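Local atomic coordinates of amine Dehydrogenase (PDB entry 1JMX), a protein that probably serves as the beta-propeller subunit of a bacterial quinohemoprotein amine dehydrogenase, which oxidises primary amines and passes the electrons to heme c. Residues Trp187-Tyr199 and Arg207-Phe219. Residues are numbered along the deposited sequence; the frame is centred on the assembly and turned at random.
Sequences WNRKGYSAPDVLY and RHEFSMLYTIARF
The ring of Y192 lies between two arginines: R218 CG rests over one face, 3.9 Å from the ring centroid, and the guanidinium of R189 over the opposite one. R189 reaches there extended from CG to NE, and its NH1 meets I216 CD1 at 3.6 Å. Both charges have carboxylate partners on the other two strands of the same sheet, E249 for R189 and D230 for R218. I216 CD1 also presses on Y192 CB and on the carbonyl of S193, whose O is buried without a polar partner. S193 folds OG back between its own N and carbonyl carbon (chi1 66°), where it accepts a hydrogen bond from A217 N at 3.0 Å and donates one to A194 O from above the carbonyl plane, while S193 N bonds to A217 O. Strand 209-218 edges a three-stranded antiparallel sheet, one blade of the beta-propeller, and the loop 187-199 follows that edge through two bridges, Y192-R218 and the antiparallel hydrogen-bonded pair D196-T215, the register shifting by one between them. F219 N bonds to G191 O, and its ring lays a face over Y192 CA. Beyond D196, whose carboxylate forms a salt bridge with R140 of a neighbouring subunit, a water joins L198 N to L213 O. Y214 OH comes in the plane of the W187 ring, at its edge, while bonding to E249. Further inward, Y199 lays a ring face on M212 CA, 3.9 Å from the centroid; M212 SD sits 5.1 Å from that Y199 centroid, oblique to the ring, a Met-aromatic contact.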
loop_
_atom_site.group_PDB
_atom_site.type_symbol
_atom_site.label_atom_id
_atom_site.label_comp_id
_atom_site.label_asym_id
_atom_site.label_seq_id
_atom_site.Cartn_x
_atom_site.Cartn_y
_atom_site.Cartn_z
ATOM N N TRP B 187 -14.429 -20.835 -17.461
ATOM C CA TRP B 187 -14.132 -21.043 -18.873
ATOM C C TRP B 187 -12.998 -22.060 -18.826
ATOM O O TRP B 187 -11.834 -21.695 -18.638
ATOM C CB TRP B 187 -13.617 -19.738 -19.495
ATOM C CG TRP B 187 -13.449 -19.741 -20.993
ATOM C CD1 TRP B 187 -13.805 -20.731 -21.863
ATOM C CD2 TRP B 187 -12.935 -18.669 -21.793
ATOM N NE1 TRP B 187 -13.553 -20.337 -23.157
ATOM C CE2 TRP B 187 -13.020 -19.075 -23.143
ATOM C CE3 TRP B 187 -12.415 -17.400 -21.499
ATOM C CZ2 TRP B 187 -12.606 -18.258 -24.201
ATOM C CZ3 TRP B 187 -12.006 -16.585 -22.546
ATOM C CH2 TRP B 187 -12.104 -17.019 -23.883
ATOM N N ASN B 188 -13.340 -23.339 -18.904
ATOM C CA ASN B 188 -12.327 -24.390 -18.852
ATOM C C ASN B 188 -11.673 -24.586 -20.217
ATOM O O ASN B 188 -11.839 -25.615 -20.869
ATOM C CB ASN B 188 -12.943 -25.689 -18.330
ATOM C CG ASN B 188 -13.162 -25.661 -16.828
ATOM O OD1 ASN B 188 -12.264 -26.031 -16.055
ATOM N ND2 ASN B 188 -14.344 -25.202 -16.397
ATOM N N ARG B 189 -10.938 -23.561 -20.629
ATOM C CA ARG B 189 -10.247 -23.531 -21.903
ATOM C C ARG B 189 -8.847 -24.133 -21.736
ATOM O O ARG B 189 -7.974 -23.521 -21.110
ATOM C CB ARG B 189 -10.152 -22.073 -22.337
ATOM C CG ARG B 189 -9.702 -21.842 -23.743
ATOM C CD ARG B 189 -9.532 -20.366 -23.930
ATOM N NE ARG B 189 -9.174 -20.018 -25.294
ATOM C CZ ARG B 189 -8.866 -18.785 -25.680
ATOM N NH1 ARG B 189 -8.876 -17.790 -24.800
ATOM N NH2 ARG B 189 -8.540 -18.548 -26.941
ATOM N N LYS B 190 -8.625 -25.323 -22.300
ATOM C CA LYS B 190 -7.322 -25.978 -22.165
ATOM C C LYS B 190 -6.179 -25.236 -22.859
ATOM O O LYS B 190 -6.347 -24.685 -23.943
ATOM C CB LYS B 190 -7.371 -27.437 -22.631
ATOM C CG LYS B 190 -6.284 -28.285 -21.967
ATOM C CD LYS B 190 -6.434 -28.249 -20.424
ATOM C CE LYS B 190 -5.128 -28.591 -19.680
ATOM N NZ LYS B 190 -4.108 -27.477 -19.708
ATOM N N GLY B 191 -5.020 -25.214 -22.207
ATOM C CA GLY B 191 -3.865 -24.527 -22.757
ATOM C C GLY B 191 -3.838 -23.067 -22.354
ATOM O O GLY B 191 -2.894 -22.344 -22.663
ATOM N N TYR B 192 -4.894 -22.630 -21.680
ATOM C CA TYR B 192 -5.001 -21.252 -21.223
ATOM C C TYR B 192 -5.376 -21.224 -19.754
ATOM O O TYR B 192 -5.874 -22.207 -19.201
ATOM C CB TYR B 192 -6.089 -20.509 -21.988
ATOM C CG TYR B 192 -5.788 -20.238 -23.430
ATOM C CD1 TYR B 192 -5.884 -21.252 -24.389
ATOM C CD2 TYR B 192 -5.457 -18.954 -23.856
ATOM C CE1 TYR B 192 -5.660 -20.983 -25.742
ATOM C CE2 TYR B 192 -5.236 -18.676 -25.194
ATOM C CZ TYR B 192 -5.341 -19.691 -26.134
ATOM O OH TYR B 192 -5.151 -19.404 -27.468
ATOM N N SER B 193 -5.124 -20.089 -19.119
ATOM C CA SER B 193 -5.492 -19.921 -17.726
ATOM C C SER B 193 -6.884 -19.300 -17.768
ATOM O O SER B 193 -7.474 -19.141 -18.842
ATOM C CB SER B 193 -4.522 -18.968 -17.027
ATOM O OG SER B 193 -4.628 -17.663 -17.562
ATOM N N ALA B 194 -7.423 -18.986 -16.597
ATOM C CA ALA B 194 -8.715 -18.338 -16.520
ATOM C C ALA B 194 -8.418 -16.870 -16.841
ATOM O O ALA B 194 -7.323 -16.383 -16.554
ATOM C CB ALA B 194 -9.280 -18.473 -15.110
ATOM N N PRO B 195 -9.352 -16.169 -17.507
ATOM C CA PRO B 195 -9.114 -14.756 -17.832
ATOM C C PRO B 195 -9.194 -13.846 -16.600
ATOM O O PRO B 195 -9.710 -14.240 -15.551
ATOM C CB PRO B 195 -10.240 -14.442 -18.819
ATOM C CG PRO B 195 -11.344 -15.353 -18.377
ATOM C CD PRO B 195 -10.624 -16.642 -18.089
ATOM N N ASP B 196 -8.639 -12.645 -16.725
ATOM C CA ASP B 196 -8.673 -11.664 -15.650
ATOM C C ASP B 196 -9.414 -10.455 -16.210
ATOM O O ASP B 196 -9.108 -9.972 -17.303
ATOM C CB ASP B 196 -7.258 -11.283 -15.190
ATOM C CG ASP B 196 -7.269 -10.361 -13.978
ATOM O OD1 ASP B 196 -7.704 -10.799 -12.902
ATOM O OD2 ASP B 196 -6.858 -9.193 -14.099
ATOM N N VAL B 197 -10.447 -10.019 -15.501
ATOM C CA VAL B 197 -11.228 -8.883 -15.958
ATOM C C VAL B 197 -11.386 -7.838 -14.862
ATOM O O VAL B 197 -11.821 -8.133 -13.747
ATOM C CB VAL B 197 -12.644 -9.297 -16.449
ATOM C CG1 VAL B 197 -13.269 -8.169 -17.244
ATOM C CG2 VAL B 197 -12.591 -10.564 -17.271
ATOM N N LEU B 198 -11.011 -6.614 -15.207
ATOM C CA LEU B 198 -11.099 -5.462 -14.325
ATOM C C LEU B 198 -11.690 -4.378 -15.235
ATOM O O LEU B 198 -11.010 -3.847 -16.113
ATOM C CB LEU B 198 -9.692 -5.085 -13.825
ATOM C CG LEU B 198 -9.504 -3.935 -12.826
ATOM C CD1 LEU B 198 -9.508 -2.574 -13.536
ATOM C CD2 LEU B 198 -10.584 -4.013 -11.743
ATOM N N TYR B 199 -12.970 -4.082 -15.047
ATOM C CA TYR B 199 -13.641 -3.099 -15.885
ATOM C C TYR B 199 -14.737 -2.350 -15.139
ATOM O O TYR B 199 -15.677 -2.955 -14.631
ATOM C CB TYR B 199 -14.233 -3.800 -17.109
ATOM C CG TYR B 199 -13.946 -3.105 -18.413
ATOM C CD1 TYR B 199 -12.698 -3.225 -19.029
ATOM C CD2 TYR B 199 -14.918 -2.326 -19.036
ATOM C CE1 TYR B 199 -12.430 -2.588 -20.223
ATOM C CE2 TYR B 199 -14.654 -1.683 -20.240
ATOM C CZ TYR B 199 -13.409 -1.821 -20.824
ATOM O OH TYR B 199 -13.147 -1.196 -22.013
ATOM N N ARG B 207 -21.795 0.762 -31.404
ATOM C CA ARG B 207 -22.033 -0.635 -31.788
ATOM C C ARG B 207 -23.116 -1.339 -30.953
ATOM O O ARG B 207 -23.477 -2.478 -31.247
ATOM C CB ARG B 207 -20.728 -1.445 -31.744
ATOM C CG ARG B 207 -19.552 -0.806 -32.496
ATOM C CD ARG B 207 -18.425 -1.810 -32.771
ATOM N NE ARG B 207 -18.812 -2.785 -33.795
ATOM C CZ ARG B 207 -18.832 -4.107 -33.617
ATOM N NH1 ARG B 207 -18.478 -4.632 -32.453
ATOM N NH2 ARG B 207 -19.217 -4.911 -34.605
ATOM N N HIS B 208 -23.607 -0.683 -29.902
ATOM C CA HIS B 208 -24.660 -1.246 -29.047
ATOM C C HIS B 208 -24.294 -2.624 -28.504
ATOM O O HIS B 208 -25.021 -3.599 -28.680
ATOM C CB HIS B 208 -25.970 -1.328 -29.836
ATOM C CG HIS B 208 -27.201 -1.316 -28.985
ATOM N ND1 HIS B 208 -28.285 -2.130 -29.238
ATOM C CD2 HIS B 208 -27.546 -0.551 -27.922
ATOM C CE1 HIS B 208 -29.247 -1.863 -28.373
ATOM N NE2 HIS B 208 -28.824 -0.908 -27.562
ATOM N N GLU B 209 -23.133 -2.703 -27.873
ATOM C CA GLU B 209 -22.673 -3.947 -27.293
ATOM C C GLU B 209 -22.020 -3.682 -25.940
ATOM O O GLU B 209 -21.636 -2.551 -25.634
ATOM C CB GLU B 209 -21.716 -4.688 -28.242
ATOM C CG GLU B 209 -20.435 -3.947 -28.585
ATOM C CD GLU B 209 -19.549 -4.679 -29.607
ATOM O OE1 GLU B 209 -18.367 -4.285 -29.737
ATOM O OE2 GLU B 209 -20.012 -5.628 -30.283
ATOM N N PHE B 210 -22.040 -4.714 -25.101
ATOM C CA PHE B 210 -21.448 -4.689 -23.770
ATOM C C PHE B 210 -20.079 -5.319 -23.980
ATOM O O PHE B 210 -19.958 -6.526 -24.178
ATOM C CB PHE B 210 -22.297 -5.529 -22.804
ATOM C CG PHE B 210 -21.781 -5.568 -21.380
ATOM C CD1 PHE B 210 -20.853 -4.637 -20.915
ATOM C CD2 PHE B 210 -22.236 -6.548 -20.499
ATOM C CE1 PHE B 210 -20.387 -4.685 -19.600
ATOM C CE2 PHE B 210 -21.776 -6.607 -19.174
ATOM C CZ PHE B 210 -20.850 -5.674 -18.728
ATOM N N SER B 211 -19.051 -4.485 -23.973
ATOM C CA SER B 211 -17.702 -4.969 -24.201
ATOM C C SER B 211 -16.760 -4.683 -23.048
ATOM O O SER B 211 -16.914 -3.694 -22.330
ATOM C CB SER B 211 -17.142 -4.359 -25.485
ATOM O OG SER B 211 -16.963 -2.962 -25.347
ATOM N N MET B 212 -15.791 -5.575 -22.875
ATOM C CA MET B 212 -14.786 -5.451 -21.831
ATOM C C MET B 212 -13.506 -6.094 -22.323
ATOM O O MET B 212 -13.552 -7.004 -23.146
ATOM C CB MET B 212 -15.227 -6.175 -20.556
ATOM C CG MET B 212 -16.491 -5.647 -19.919
ATOM S SD MET B 212 -16.735 -6.311 -18.280
ATOM C CE MET B 212 -17.100 -8.011 -18.648
ATOM N N LEU B 213 -12.362 -5.585 -21.869
ATOM C CA LEU B 213 -11.077 -6.179 -22.221
ATOM C C LEU B 213 -10.752 -7.173 -21.107
ATOM O O LEU B 213 -11.297 -7.095 -19.997
ATOM C CB LEU B 213 -9.958 -5.137 -22.273
ATOM C CG LEU B 213 -9.936 -3.983 -23.275
ATOM C CD1 LEU B 213 -8.636 -3.235 -23.087
ATOM C CD2 LEU B 213 -10.060 -4.486 -24.697
ATOM N N TYR B 214 -9.892 -8.128 -21.423
ATOM C CA TYR B 214 -9.453 -9.114 -20.456
ATOM C C TYR B 214 -8.054 -9.558 -20.844
ATOM O O TYR B 214 -7.586 -9.244 -21.937
ATOM C CB TYR B 214 -10.415 -10.316 -20.400
ATOM C CG TYR B 214 -10.500 -11.162 -21.654
ATOM C CD1 TYR B 214 -9.603 -12.209 -21.877
ATOM C CD2 TYR B 214 -11.506 -10.942 -22.602
ATOM C CE1 TYR B 214 -9.707 -13.019 -23.009
ATOM C CE2 TYR B 214 -11.616 -11.748 -23.745
ATOM C CZ TYR B 214 -10.712 -12.781 -23.934
ATOM O OH TYR B 214 -10.815 -13.571 -25.043
ATOM N N THR B 215 -7.352 -10.195 -19.913
ATOM C CA THR B 215 -6.022 -10.716 -20.190
ATOM C C THR B 215 -6.111 -12.197 -19.890
ATOM O O THR B 215 -6.957 -12.624 -19.102
ATOM C CB THR B 215 -4.909 -10.080 -19.309
ATOM O OG1 THR B 215 -5.157 -10.357 -17.928
ATOM C CG2 THR B 215 -4.828 -8.577 -19.526
ATOM N N ILE B 216 -5.281 -12.989 -20.551
ATOM C CA ILE B 216 -5.291 -14.426 -20.326
ATOM C C ILE B 216 -3.908 -14.983 -20.614
ATOM O O ILE B 216 -3.186 -14.454 -21.458
ATOM C CB ILE B 216 -6.366 -15.139 -21.200
ATOM C CG1 ILE B 216 -6.596 -16.563 -20.690
ATOM C CG2 ILE B 216 -5.962 -15.128 -22.678
ATOM C CD1 ILE B 216 -7.696 -17.310 -21.390
ATOM N N ALA B 217 -3.519 -16.006 -19.861
ATOM C CA ALA B 217 -2.215 -16.638 -20.034
ATOM C C ALA B 217 -2.336 -17.878 -20.907
ATOM O O ALA B 217 -3.166 -18.745 -20.647
ATOM C CB ALA B 217 -1.632 -17.013 -18.678
ATOM N N ARG B 218 -1.543 -17.944 -21.970
ATOM C CA ARG B 218 -1.587 -19.111 -22.828
ATOM C C ARG B 218 -0.362 -19.933 -22.496
ATOM O O ARG B 218 0.763 -19.534 -22.793
ATOM C CB ARG B 218 -1.571 -18.744 -24.306
ATOM C CG ARG B 218 -1.719 -19.981 -25.175
ATOM C CD ARG B 218 -0.961 -19.890 -26.487
ATOM N NE ARG B 218 -1.482 -18.845 -27.361
ATOM C CZ ARG B 218 -0.763 -17.813 -27.806
ATOM N NH1 ARG B 218 0.524 -17.687 -27.461
ATOM N NH2 ARG B 218 -1.343 -16.884 -28.569
ATOM N N PHE B 219 -0.589 -21.071 -21.853
ATOM C CA PHE B 219 0.482 -21.975 -21.449
ATOM C C PHE B 219 1.338 -22.503 -22.617
ATOM O O PHE B 219 2.546 -22.773 -22.377
ATOM C CB PHE B 219 -0.113 -23.154 -20.689
ATOM C CG PHE B 219 -1.020 -22.758 -19.561
ATOM C CD1 PHE B 219 -2.197 -23.469 -19.322
ATOM C CD2 PHE B 219 -0.681 -21.712 -18.707
ATOM C CE1 PHE B 219 -3.018 -23.147 -18.244
ATOM C CE2 PHE B 219 -1.499 -21.380 -17.622
ATOM C CZ PHE B 219 -2.666 -22.100 -17.391
HETATM O O HOH W 1 -6.820 -7.486 -17.297
HETATM O O HOH W 2 -9.650 -6.359 -17.784
HETATM O O HOH W 3 -14.244 -2.993 -24.247
#